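PDB 4DMI: capsid Protein from Unidentified, which probably serves as a structural protein of a phage capsid, its chains associating into a pentamer with sodium ions bound. Local coordinates for residues 56-61 with 164-169; 68-73 with 156-161; 77-82 with 140-145; 93-98 with 121-126; 102-107 with 146-151. All blocks are in the same frame, centred on the assembly; numbering follows the deposited sequence.

Contact 1: 56-61 with 164-169; sequences DLQKAF and RQIADV
Arg164 reaches from its strand to the end of helix 55-58, where one nitrogen serves two backbone carbonyls: NH1 donates to Gln58 O at 2.7 Å and to Ala60 O at 2.8 Å. Both oxygens lie at the edge of the guanidinium but tilted from its plane, and N-H...O angles of 137° and 143° mark both bonds as bent. The side chain turns at chi3 (-79°), which lets NE and NH2 also grip Gln165 O side-on, nearly in the guanidinium plane. Further back, Arg164 CG packs obliquely on the ring of Phe61, 3.7 Å from CE1. Ile166 follows with two roles. Its CD1 lies over a face of the Arg164 guanidinium, toward the rim, and also meets Lys59 CG at 3.9 Å; its carbonyl O accepts from Gln58 NE2 at 3.0 Å, in the carbonyl plane and on a lone pair. Gln58 NE2 and Arg164 NH2 both donate to Ile174 O as well, while Lys59 NZ forms a salt bridge with Asp56 of the third subunit. Arg164 NH1 thus serves two carbonyls just where the helix ends, Ala60 O also accepting from Asn65 ND2, and the positive charge probably interacts favourably with that carbonyl-rich terminus.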
# COMPACT_ATOMS: atom_id res chain seq x y z
N ASP B 56 -4.45 7.54 -8.22
CA ASP B 56 -3.69 6.72 -9.15
C ASP B 56 -3.70 7.31 -10.57
O ASP B 56 -2.68 7.32 -11.25
CB ASP B 56 -4.16 5.27 -9.14
CG ASP B 56 -5.60 5.10 -9.60
OD1 ASP B 56 -6.43 6.00 -9.36
OD2 ASP B 56 -5.90 4.06 -10.20
N LEU B 57 -4.85 7.81 -11.00
CA LEU B 57 -4.96 8.45 -12.31
C LEU B 57 -4.23 9.78 -12.33
O LEU B 57 -3.50 10.09 -13.28
CB LEU B 57 -6.43 8.68 -12.69
CG LEU B 57 -7.35 7.46 -12.67
CD1 LEU B 57 -8.77 7.86 -13.05
CD2 LEU B 57 -6.83 6.37 -13.58
N GLN B 58 -4.39 10.58 -11.27
CA GLN B 58 -3.79 11.90 -11.25
C GLN B 58 -2.27 11.83 -11.33
O GLN B 58 -1.63 12.73 -11.90
CB GLN B 58 -4.21 12.69 -9.99
CG GLN B 58 -3.68 14.12 -9.94
CD GLN B 58 -2.36 14.24 -9.19
OE1 GLN B 58 -2.13 13.53 -8.21
NE2 GLN B 58 -1.49 15.14 -9.64
N LYS B 59 -1.69 10.77 -10.78
CA LYS B 59 -0.24 10.61 -10.73
C LYS B 59 0.36 9.90 -11.94
O LYS B 59 1.56 9.59 -11.96
CB LYS B 59 0.17 9.88 -9.44
CG LYS B 59 -0.17 10.69 -8.20
CD LYS B 59 0.11 9.92 -6.91
CE LYS B 59 1.59 9.77 -6.65
NZ LYS B 59 1.79 9.26 -5.24
N ALA B 60 -0.46 9.64 -12.96
CA ALA B 60 -0.03 8.87 -14.13
C ALA B 60 1.12 9.50 -14.89
O ALA B 60 1.19 10.73 -15.01
CB ALA B 60 -1.20 8.61 -15.08
N PHE B 61 2.00 8.67 -15.42
CA PHE B 61 3.06 9.12 -16.31
C PHE B 61 2.57 9.25 -17.74
O PHE B 61 1.78 8.43 -18.22
CB PHE B 61 4.24 8.14 -16.27
CG PHE B 61 5.01 8.16 -14.98
CD1 PHE B 61 5.97 9.14 -14.75
CD2 PHE B 61 4.77 7.20 -14.01
CE1 PHE B 61 6.68 9.16 -13.55
CE2 PHE B 61 5.47 7.23 -12.80
CZ PHE B 61 6.43 8.21 -12.58
N ARG B 164 8.08 12.62 -12.22
CA ARG B 164 7.20 13.68 -12.70
C ARG B 164 6.78 14.59 -11.58
O ARG B 164 6.81 14.21 -10.40
CB ARG B 164 5.97 13.14 -13.46
CG ARG B 164 4.99 12.33 -12.61
CD ARG B 164 3.58 12.36 -13.24
NE ARG B 164 2.94 13.63 -12.91
CZ ARG B 164 1.63 13.83 -12.86
NH1 ARG B 164 0.78 12.85 -13.21
NH2 ARG B 164 1.16 15.01 -12.47
N GLN B 165 6.38 15.80 -11.94
CA GLN B 165 5.88 16.74 -10.96
C GLN B 165 4.43 16.39 -10.66
O GLN B 165 3.59 16.37 -11.58
CB GLN B 165 6.00 18.18 -11.43
CG GLN B 165 5.93 19.15 -10.24
CD GLN B 165 5.98 20.61 -10.62
OE1 GLN B 165 6.32 20.97 -11.74
NE2 GLN B 165 5.62 21.47 -9.67
N ILE B 166 4.14 16.13 -9.39
CA ILE B 166 2.82 15.72 -8.94
C ILE B 166 1.97 16.91 -8.50
O ILE B 166 0.75 16.94 -8.69
CB ILE B 166 2.93 14.67 -7.79
CG1 ILE B 166 3.67 13.41 -8.26
CG2 ILE B 166 1.55 14.31 -7.22
CD1 ILE B 166 2.96 12.64 -9.39
N ALA B 167 2.62 17.91 -7.90
CA ALA B 167 1.90 19.08 -7.40
C ALA B 167 2.82 20.28 -7.33
O ALA B 167 4.04 20.13 -7.31
CB ALA B 167 1.32 18.78 -6.00
N ASP B 168 2.25 21.49 -7.31
CA ASP B 168 3.09 22.65 -7.04
C ASP B 168 3.45 22.72 -5.56
O ASP B 168 3.00 21.88 -4.76
CB ASP B 168 2.48 23.96 -7.59
CG ASP B 168 1.22 24.42 -6.85
OD1 ASP B 168 0.96 23.99 -5.72
OD2 ASP B 168 0.49 25.27 -7.41
N VAL B 169 4.26 23.69 -5.19
CA VAL B 169 4.77 23.74 -3.82
C VAL B 169 3.65 24.03 -2.80
O VAL B 169 3.75 23.65 -1.63
CB VAL B 169 5.94 24.74 -3.70
CG1 VAL B 169 5.45 26.19 -3.73
CG2 VAL B 169 6.74 24.47 -2.44

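Contact 2: 68-73 with 156-161; sequences DFDVEN and EVRVQG. With NA (sodium ion), chain H.
Phe69 and Gly161 form a hydrogen-bonded antiparallel pair, as do Val71 and Val159. The axes of the two short strands approach to 4.6 Å at 174°, and Val71 N donates to Val159 O at 2.8 Å with the return bond from Val159 N completing the pair.

Apolar contacts lie on the face carrying Phe69, Val71 and Val159. Phe69 has CG between its backbone N and carbonyl carbon (chi1 51°), which lays the ring over Gly161: the glycine CA is 3.9 Å from the ring centroid, a CH-pi contact over the face. Phe69 CE2 also meets Val159 CG1 at 3.9 Å.

The other face is polar and largely charged. Asp70 OD1 takes Arg158 NH1 at 3.0 Å and Gln160 NE2 at 2.9 Å, the two donors arriving from opposite faces of the carboxylate plane. Glu72 sits over a face of the same guanidinium, so its OE1, 3.4 Å from Arg158 NH2, pairs by charge alone. Glu72 OE2 binds the sodium ion at 2.0 Å; two waters, Ala155 O and Glu96 of the second subunit are also ligands. Arg158 NE bonds that same Glu96, which places metal and network at a subunit boundary.

Strand 158-167 runs between strands 67-72 and 83-95; Val159 packs against Leu91, Ala102, Ile104 and Ala150, and Val71 also touches Ala150, directing the apolar face inward.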
# COMPACT_ATOMS: atom_id res chain seq x y z
N ASP B 68 12.56 11.26 -17.81
CA ASP B 68 13.28 10.00 -17.91
C ASP B 68 14.78 10.22 -17.72
O ASP B 68 15.34 11.20 -18.21
CB ASP B 68 13.01 9.32 -19.26
CG ASP B 68 13.37 10.21 -20.45
OD1 ASP B 68 12.94 11.37 -20.52
OD2 ASP B 68 14.11 9.73 -21.35
N PHE B 69 15.43 9.31 -17.00
CA PHE B 69 16.87 9.43 -16.79
C PHE B 69 17.57 8.07 -16.84
O PHE B 69 17.00 7.04 -16.48
CB PHE B 69 17.22 10.21 -15.50
CG PHE B 69 16.52 9.71 -14.27
CD1 PHE B 69 15.25 10.18 -13.93
CD2 PHE B 69 17.11 8.75 -13.46
CE1 PHE B 69 14.59 9.71 -12.81
CE2 PHE B 69 16.47 8.27 -12.32
CZ PHE B 69 15.20 8.75 -12.00
N ASP B 70 18.82 8.10 -17.32
CA ASP B 70 19.67 6.93 -17.45
C ASP B 70 21.08 7.49 -17.33
O ASP B 70 21.68 7.96 -18.30
CB ASP B 70 19.43 6.26 -18.82
CG ASP B 70 20.18 4.94 -18.97
OD1 ASP B 70 21.00 4.60 -18.10
OD2 ASP B 70 19.95 4.26 -20.00
N VAL B 71 21.59 7.47 -16.10
CA VAL B 71 22.76 8.27 -15.74
C VAL B 71 23.99 7.42 -15.48
O VAL B 71 23.96 6.50 -14.66
CB VAL B 71 22.44 9.10 -14.48
CG1 VAL B 71 23.62 10.00 -14.08
CG2 VAL B 71 21.16 9.92 -14.70
N GLU B 72 25.08 7.74 -16.17
CA GLU B 72 26.33 6.98 -16.09
C GLU B 72 27.49 7.96 -16.12
O GLU B 72 27.62 8.76 -17.06
CB GLU B 72 26.44 6.02 -17.29
CG GLU B 72 27.65 5.09 -17.27
CD GLU B 72 27.99 4.54 -18.65
OE1 GLU B 72 28.12 5.35 -19.59
OE2 GLU B 72 28.13 3.30 -18.79
N ASN B 73 28.33 7.92 -15.09
CA ASN B 73 29.55 8.74 -15.02
C ASN B 73 29.28 10.24 -15.21
O ASN B 73 30.01 10.94 -15.92
CB ASN B 73 30.59 8.23 -16.02
CG ASN B 73 32.01 8.63 -15.66
OD1 ASN B 73 32.31 8.97 -14.51
ND2 ASN B 73 32.89 8.59 -16.65
N GLU B 156 30.80 2.19 -14.76
CA GLU B 156 30.28 0.85 -14.46
C GLU B 156 28.94 0.81 -13.75
O GLU B 156 28.34 -0.25 -13.64
CB GLU B 156 31.30 0.03 -13.66
CG GLU B 156 32.59 -0.29 -14.41
CD GLU B 156 33.53 -1.17 -13.62
OE1 GLU B 156 33.20 -1.48 -12.45
OE2 GLU B 156 34.58 -1.56 -14.16
N VAL B 157 28.47 1.94 -13.22
CA VAL B 157 27.22 1.94 -12.48
C VAL B 157 26.24 2.98 -13.01
O VAL B 157 26.64 4.03 -13.49
CB VAL B 157 27.44 2.16 -10.96
CG1 VAL B 157 28.15 0.98 -10.36
CG2 VAL B 157 28.20 3.46 -10.67
N ARG B 158 24.94 2.68 -12.91
CA ARG B 158 23.92 3.57 -13.44
C ARG B 158 22.80 3.91 -12.46
O ARG B 158 22.55 3.17 -11.49
CB ARG B 158 23.31 3.00 -14.74
CG ARG B 158 24.30 2.95 -15.89
CD ARG B 158 23.63 2.64 -17.21
NE ARG B 158 24.62 2.62 -18.29
CZ ARG B 158 24.58 3.38 -19.38
NH1 ARG B 158 23.56 4.21 -19.58
NH2 ARG B 158 25.54 3.29 -20.28
N VAL B 159 22.15 5.03 -12.71
CA VAL B 159 20.92 5.40 -12.02
C VAL B 159 19.87 5.55 -13.11
O VAL B 159 20.02 6.40 -14.00
CB VAL B 159 21.06 6.73 -11.25
CG1 VAL B 159 19.74 7.09 -10.55
CG2 VAL B 159 22.20 6.65 -10.24
N GLN B 160 18.83 4.73 -13.07
CA GLN B 160 17.80 4.72 -14.12
C GLN B 160 16.42 4.89 -13.53
O GLN B 160 16.12 4.35 -12.47
CB GLN B 160 17.87 3.41 -14.92
CG GLN B 160 19.19 3.22 -15.64
CD GLN B 160 19.29 1.90 -16.37
OE1 GLN B 160 18.65 0.92 -15.99
NE2 GLN B 160 20.09 1.88 -17.42
N GLY B 161 15.56 5.62 -14.21
CA GLY B 161 14.21 5.74 -13.72
C GLY B 161 13.40 6.82 -14.38
O GLY B 161 13.77 7.32 -15.45
NA NA H . 29.08 1.53 -18.70
O HOH W 1 30.89 0.23 -18.54
O HOH W 2 30.67 2.63 -20.00

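Contact 3: 77-82 with 140-145; sequences TIANTP and VKLVAG
Leu142 sets its CG anti to the carbonyl carbon (chi1 -59°) and carries CD1 onward with chi2 near 180°, which delivers that methyl to the bend of 77-82. There CD1 lies 3.9 Å from Ala79 CB and also faces two carbonyl oxygens of the same chain segment, Ala79 O at 3.6 Å and Thr81 O at 3.7 Å. One methyl is thus bordered by a methyl and two backbone oxygens, so the side chain contributes van der Waals contact but no polar bond. Leu142 CB passes near Thr81 O too.

The chain turns a corner at Ile78, where Ile78 and Ala79 both face Leu148 in a classic beta bulge. Segment 77-82 is the link between strand 74-77 and strand 83-95, and the bulge accompanies its change of direction; the other partner is the end of strand 133-142, which pairs with strand 83-95 through the backbone of Leu142 and Gly83. Leu142 also packs on Tyr85 and Val106.

Pro82 makes the second half of the contact. Its CA approaches Leu142 O at 3.2 Å, a CA-H...O contact with an angle of 126° at the hydrogen, and Pro82 CG lies 3.7 Å from Ala144 N. No direct hydrogen bond joins the segments. Instead a single water bridges the solvent-exposed side, donating to Asn80 O at 3.1 Å and accepting from Gly145 N at 2.8 Å.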
# COMPACT_ATOMS: atom_id res chain seq x y z
N THR B 77 20.55 16.51 -13.34
CA THR B 77 19.39 17.07 -12.65
C THR B 77 18.08 16.43 -13.07
O THR B 77 17.79 16.27 -14.26
CB THR B 77 19.33 18.58 -12.85
OG1 THR B 77 20.48 19.16 -12.23
CG2 THR B 77 18.07 19.16 -12.22
N ILE B 78 17.28 16.04 -12.08
CA ILE B 78 15.93 15.55 -12.32
C ILE B 78 14.94 16.70 -12.21
O ILE B 78 14.08 16.88 -13.08
CB ILE B 78 15.59 14.42 -11.34
CG1 ILE B 78 16.55 13.26 -11.57
CG2 ILE B 78 14.11 14.01 -11.48
CD1 ILE B 78 16.48 12.17 -10.50
N ALA B 79 15.06 17.50 -11.16
CA ALA B 79 14.27 18.72 -11.05
C ALA B 79 15.02 19.70 -10.20
O ALA B 79 15.78 19.30 -9.31
CB ALA B 79 12.91 18.43 -10.46
N ASN B 80 14.82 21.00 -10.45
CA ASN B 80 15.46 22.03 -9.65
C ASN B 80 14.58 23.26 -9.45
O ASN B 80 15.09 24.37 -9.24
CB ASN B 80 16.83 22.43 -10.22
CG ASN B 80 16.75 22.97 -11.64
OD1 ASN B 80 15.66 23.22 -12.17
ND2 ASN B 80 17.91 23.18 -12.25
N THR B 81 13.27 23.06 -9.52
CA THR B 81 12.31 24.10 -9.19
C THR B 81 11.29 23.56 -8.19
O THR B 81 11.07 22.34 -8.12
CB THR B 81 11.65 24.71 -10.45
OG1 THR B 81 11.00 23.68 -11.20
CG2 THR B 81 12.69 25.39 -11.32
N PRO B 82 10.68 24.46 -7.39
CA PRO B 82 9.87 23.98 -6.26
C PRO B 82 8.66 23.15 -6.68
O PRO B 82 8.06 23.39 -7.74
CB PRO B 82 9.40 25.28 -5.59
CG PRO B 82 10.43 26.29 -5.97
CD PRO B 82 10.79 25.93 -7.39
N VAL B 140 9.33 13.42 -3.21
CA VAL B 140 10.26 14.46 -2.78
C VAL B 140 9.64 15.84 -2.98
O VAL B 140 9.09 16.13 -4.05
CB VAL B 140 11.56 14.40 -3.59
CG1 VAL B 140 12.52 15.52 -3.18
CG2 VAL B 140 12.22 13.04 -3.42
N LYS B 141 9.73 16.68 -1.96
CA LYS B 141 9.33 18.08 -2.10
C LYS B 141 10.57 18.94 -2.16
O LYS B 141 11.43 18.87 -1.28
CB LYS B 141 8.44 18.53 -0.93
CG LYS B 141 7.92 19.97 -1.06
CD LYS B 141 7.37 20.48 0.28
CE LYS B 141 6.87 21.91 0.15
NZ LYS B 141 6.32 22.39 1.45
N LEU B 142 10.65 19.77 -3.20
CA LEU B 142 11.71 20.76 -3.35
C LEU B 142 11.17 22.14 -3.02
O LEU B 142 10.06 22.50 -3.43
CB LEU B 142 12.23 20.78 -4.79
CG LEU B 142 12.80 19.48 -5.35
CD1 LEU B 142 13.29 19.73 -6.76
CD2 LEU B 142 13.93 18.96 -4.46
N VAL B 143 11.95 22.92 -2.27
CA VAL B 143 11.67 24.35 -2.14
C VAL B 143 12.72 25.12 -2.92
O VAL B 143 13.60 24.51 -3.53
CB VAL B 143 11.64 24.81 -0.67
CG1 VAL B 143 10.47 24.18 0.05
CG2 VAL B 143 12.95 24.48 0.04
N ALA B 144 12.60 26.45 -2.93
CA ALA B 144 13.51 27.28 -3.70
C ALA B 144 14.96 26.99 -3.36
O ALA B 144 15.33 26.96 -2.18
CB ALA B 144 13.19 28.76 -3.48
N GLY B 145 15.77 26.76 -4.39
CA GLY B 145 17.18 26.52 -4.21
C GLY B 145 17.58 25.07 -4.08
O GLY B 145 18.77 24.76 -4.03
O HOH W 3 14.76 26.51 -6.96

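Contact 4: 93-98 with 121-126; sequences SRDEAS and VSPDGT
Val121 meets Asp95 in a short parallel bridge, and this is the close part of the contact. Val121 N donates to Arg94 O at 3.1 Å and Val121 O accepts from Glu96 N at 2.9 Å; Asp95 CA adds a CA-H...O contact to the same oxygen at 3.3 Å. With chi1 at -44°, Val121 sets CG2 against Arg94 O at 3.6 Å and CG1 in van der Waals touch with Ser93 OG at 4.0 Å, the hydroxyl itself being hydrogen-bonded to Val132 N. Asp95 OD2 lies 3.3 Å from Pro123 CD, the two side chains crossing at about a right angle. Its other oxygen is occupied within its own segment: Ala97 N donates to Asp95 OD1 at 2.8 Å, an Asx turn inside the type I turn from Asp95 to Ser98.

Past Pro123 the chain leaves 93-98, and the exposed Asp124 bonds through its backbone to the third subunit. The Glu96 carboxylate also reaches that subunit, where OE2 pairs with Arg158 and shares the sodium ion with Glu72.

The bridge joins the end of strand 83-95 to the end of strand 112-121, beside Val129 and Val132 of the chain leading into strand 133-142, with Ser122 bonding Arg94 of the third subunit.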
# COMPACT_ATOMS: atom_id res chain seq x y z
N SER B 93 23.51 -2.14 -7.89
CA SER B 93 24.13 -2.47 -6.60
C SER B 93 25.62 -2.69 -6.73
O SER B 93 26.12 -3.19 -7.74
CB SER B 93 23.48 -3.69 -5.93
OG SER B 93 23.95 -4.91 -6.49
N ARG B 94 26.34 -2.31 -5.67
CA ARG B 94 27.76 -2.64 -5.54
C ARG B 94 28.04 -3.04 -4.10
O ARG B 94 27.22 -2.81 -3.20
CB ARG B 94 28.65 -1.45 -5.94
CG ARG B 94 28.53 -1.00 -7.39
CD ARG B 94 29.10 -2.03 -8.37
NE ARG B 94 30.54 -2.20 -8.18
CZ ARG B 94 31.44 -2.11 -9.16
NH1 ARG B 94 31.05 -1.85 -10.40
NH2 ARG B 94 32.72 -2.27 -8.89
N ASP B 95 29.20 -3.66 -3.90
CA ASP B 95 29.73 -3.97 -2.58
C ASP B 95 29.80 -2.70 -1.73
O ASP B 95 30.03 -1.61 -2.25
CB ASP B 95 31.14 -4.54 -2.74
CG ASP B 95 31.71 -5.10 -1.45
OD1 ASP B 95 31.65 -4.44 -0.40
OD2 ASP B 95 32.25 -6.23 -1.51
N GLU B 96 29.60 -2.84 -0.42
CA GLU B 96 29.64 -1.67 0.46
C GLU B 96 31.01 -0.99 0.48
O GLU B 96 31.10 0.21 0.77
CB GLU B 96 29.19 -2.04 1.88
CG GLU B 96 30.03 -3.09 2.56
CD GLU B 96 31.27 -2.53 3.23
OE1 GLU B 96 32.25 -3.30 3.42
OE2 GLU B 96 31.29 -1.33 3.57
N ALA B 97 32.06 -1.72 0.12
CA ALA B 97 33.41 -1.15 0.08
C ALA B 97 33.78 -0.64 -1.31
O ALA B 97 34.91 -0.22 -1.54
CB ALA B 97 34.44 -2.17 0.57
N SER B 98 32.84 -0.67 -2.25
CA SER B 98 33.11 -0.24 -3.62
C SER B 98 33.36 1.25 -3.68
O SER B 98 32.88 2.00 -2.83
CB SER B 98 31.92 -0.58 -4.52
OG SER B 98 32.19 -0.26 -5.87
N VAL B 121 25.86 -4.21 -0.76
CA VAL B 121 26.02 -5.66 -0.62
C VAL B 121 27.30 -6.06 0.13
O VAL B 121 28.30 -5.34 0.10
CB VAL B 121 25.82 -6.46 -1.94
CG1 VAL B 121 24.60 -5.96 -2.72
CG2 VAL B 121 27.04 -6.43 -2.79
N SER B 122 27.23 -7.19 0.82
CA SER B 122 28.32 -7.67 1.66
C SER B 122 28.61 -9.13 1.35
O SER B 122 28.20 -10.03 2.09
CB SER B 122 27.94 -7.55 3.13
OG SER B 122 29.05 -7.86 3.95
N PRO B 123 29.32 -9.38 0.24
CA PRO B 123 29.63 -10.77 -0.15
C PRO B 123 30.61 -11.42 0.83
O PRO B 123 31.38 -10.71 1.49
CB PRO B 123 30.28 -10.60 -1.52
CG PRO B 123 30.92 -9.23 -1.46
CD PRO B 123 29.94 -8.39 -0.65
N ASP B 124 30.57 -12.74 0.94
CA ASP B 124 31.53 -13.44 1.77
C ASP B 124 32.05 -14.66 1.03
O ASP B 124 31.28 -15.36 0.38
CB ASP B 124 30.89 -13.86 3.09
CG ASP B 124 31.89 -14.52 4.03
OD1 ASP B 124 33.01 -14.00 4.19
OD2 ASP B 124 31.55 -15.59 4.60
N GLY B 125 33.35 -14.92 1.13
CA GLY B 125 33.92 -16.12 0.56
C GLY B 125 34.14 -16.06 -0.94
O GLY B 125 34.34 -17.08 -1.59
N THR B 126 34.11 -14.85 -1.49
CA THR B 126 34.27 -14.69 -2.93
C THR B 126 34.60 -13.25 -3.30
O THR B 126 34.14 -12.31 -2.64
CB THR B 126 33.01 -15.13 -3.70
OG1 THR B 126 33.22 -14.99 -5.12
CG2 THR B 126 31.80 -14.30 -3.29

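Contact 5: 102-107 with 146-151; sequences AVIEVT and DTLQAR
Strands 102-107 and 147-151 run antiparallel, their axes 4.8 Å apart at closest approach and 159° between directions, with hydrogen-bonded pairs Val103-Arg151, Glu105-Gln149 and Thr107-Thr147 each joined by two backbone bonds.

The face bearing those pairs is polar at its centre. Glu105 has two conformers; in the one described here OE2 accepts from two donors, Arg151 NE at 2.9 Å on the syn side and Gln149 NE2 at 2.6 Å on the anti side. The latter distance is unusually short and, given the two conformers, doubtful in its exact value. Each donor group has the oxygen near its own plane, and the second conformer suggests that this grip is not permanent. A further link, Arg151 NH2 to Glu105 OE1 at 3.4 Å, is weak. Arg151 bends at chi3 (64°), which turns the guanidinium edge onto the glutamate. Beside it, Val103 CG2 lies along the arginine. At the far end Thr107 CG2 packs on Thr147 CB at 4.0 Å, and a water holds Thr147 OG1 at 2.6 Å while bonding Thr107 O only weakly.

The opposite face is apolar: Ile104 CG2 meets Leu148 CD1 at 3.8 Å, and Ile104 CD1 meets Ala150 CB.

Strand 102-107 lies between strands 112-121 and 147-152, the latter pairing with 74-77 on its other edge. The apolar face turns to Phe136 and Leu142 of strand 133-142, while Val106 and Asp146 touch Leu63 of the third subunit.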
# COMPACT_ATOMS: atom_id res chain seq x y z
N ALA B 102 26.30 5.14 -7.24
CA ALA B 102 25.11 5.45 -8.03
C ALA B 102 23.99 5.78 -7.06
O ALA B 102 23.52 4.91 -6.31
CB ALA B 102 24.72 4.26 -8.89
N VAL B 103 23.58 7.05 -7.04
CA VAL B 103 22.65 7.52 -6.01
C VAL B 103 21.60 8.46 -6.55
O VAL B 103 21.76 9.07 -7.61
CB VAL B 103 23.39 8.25 -4.85
CG1 VAL B 103 24.32 7.30 -4.10
CG2 VAL B 103 24.15 9.47 -5.36
N ILE B 104 20.50 8.56 -5.80
CA ILE B 104 19.58 9.68 -5.92
C ILE B 104 19.87 10.56 -4.72
O ILE B 104 19.96 10.08 -3.60
CB ILE B 104 18.11 9.22 -5.85
CG1 ILE B 104 17.76 8.36 -7.07
CG2 ILE B 104 17.17 10.43 -5.75
CD1 ILE B 104 17.58 9.15 -8.38
N GLU B 105 20.02 11.87 -4.95
CA GLU B 105 20.27 12.79 -3.85
C GLU B 105 19.61 14.14 -4.03
O GLU B 105 19.35 14.59 -5.15
CB GLU B 105 21.77 12.96 -3.60
CG GLU B 105 22.51 13.59 -4.77
CD GLU B 105 24.01 13.39 -4.68
OE1 GLU B 105 24.44 12.64 -3.78
OE2 GLU B 105 24.75 13.99 -5.50
N VAL B 106 19.35 14.80 -2.90
CA VAL B 106 18.79 16.14 -2.90
C VAL B 106 19.84 17.07 -2.29
O VAL B 106 20.56 16.67 -1.37
CB VAL B 106 17.44 16.22 -2.17
CG1 VAL B 106 17.54 15.72 -0.73
CG2 VAL B 106 16.87 17.64 -2.21
N THR B 107 19.96 18.28 -2.83
CA THR B 107 21.01 19.20 -2.41
C THR B 107 20.55 20.64 -2.58
O THR B 107 19.69 20.93 -3.40
CB THR B 107 22.30 19.00 -3.23
OG1 THR B 107 23.35 19.83 -2.72
CG2 THR B 107 22.08 19.35 -4.70
N ASP B 146 16.59 24.18 -4.03
CA ASP B 146 16.85 22.73 -3.93
C ASP B 146 16.95 22.07 -5.30
O ASP B 146 16.24 22.45 -6.24
CB ASP B 146 15.72 22.02 -3.19
CG ASP B 146 15.63 22.36 -1.73
OD1 ASP B 146 16.57 22.99 -1.16
OD2 ASP B 146 14.60 21.97 -1.13
N THR B 147 17.80 21.05 -5.40
CA THR B 147 17.93 20.26 -6.63
C THR B 147 17.80 18.79 -6.30
O THR B 147 18.41 18.32 -5.34
CB THR B 147 19.28 20.52 -7.31
OG1 THR B 147 19.41 21.91 -7.64
CG2 THR B 147 19.45 19.66 -8.57
N LEU B 148 17.01 18.06 -7.07
CA LEU B 148 16.92 16.60 -6.99
C LEU B 148 17.72 16.07 -8.16
O LEU B 148 17.51 16.50 -9.31
CB LEU B 148 15.46 16.15 -7.10
CG LEU B 148 15.18 14.66 -7.22
CD1 LEU B 148 15.56 13.92 -5.95
CD2 LEU B 148 13.72 14.46 -7.57
N GLN B 149 18.65 15.16 -7.90
CA GLN B 149 19.56 14.69 -8.95
C GLN B 149 19.92 13.21 -8.86
O GLN B 149 19.78 12.58 -7.81
CB GLN B 149 20.85 15.55 -8.95
CG GLN B 149 21.69 15.37 -7.69
CD GLN B 149 22.82 16.39 -7.55
OE1 GLN B 149 22.79 17.46 -8.16
NE2 GLN B 149 23.82 16.05 -6.74
N ALA B 150 20.34 12.66 -9.99
CA ALA B 150 20.87 11.31 -10.07
C ALA B 150 22.35 11.46 -10.33
O ALA B 150 22.77 12.26 -11.17
CB ALA B 150 20.21 10.57 -11.20
N ARG B 151 23.17 10.69 -9.62
CA ARG B 151 24.61 10.79 -9.79
C ARG B 151 25.26 9.42 -9.84
O ARG B 151 25.04 8.58 -8.95
CB ARG B 151 25.22 11.64 -8.67
CG ARG B 151 26.73 11.79 -8.77
CD ARG B 151 27.24 12.81 -7.77
NE ARG B 151 27.01 12.41 -6.39
CZ ARG B 151 27.88 11.72 -5.66
NH1 ARG B 151 29.04 11.34 -6.17
NH2 ARG B 151 27.58 11.40 -4.41
O HOH W 4 20.52 23.35 -5.76

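Overall arrangement
From the N terminus, helix 55-58 opens the widest loop, which contact 1 closes against strand 158-167 over a hundred residues later. Contact 2 nests inside it, returning strand 67-72 to the same long strand. Within contact 2, contact 3 joins the link after strand 74-77 to the end of 133-142, and nested in its loop contact 4 joins the ends of 83-95 and 112-121. Contact 5, joining 102-107 to 147-152, crosses both: 102-107 lies between the two segments of each, 146-151 beyond them. Contact 3 meets contact 5 through probable backbone bonds of Ile78 and Ala79 to Leu148, and contact 2 meets contact 4 through Glu156 and Arg94.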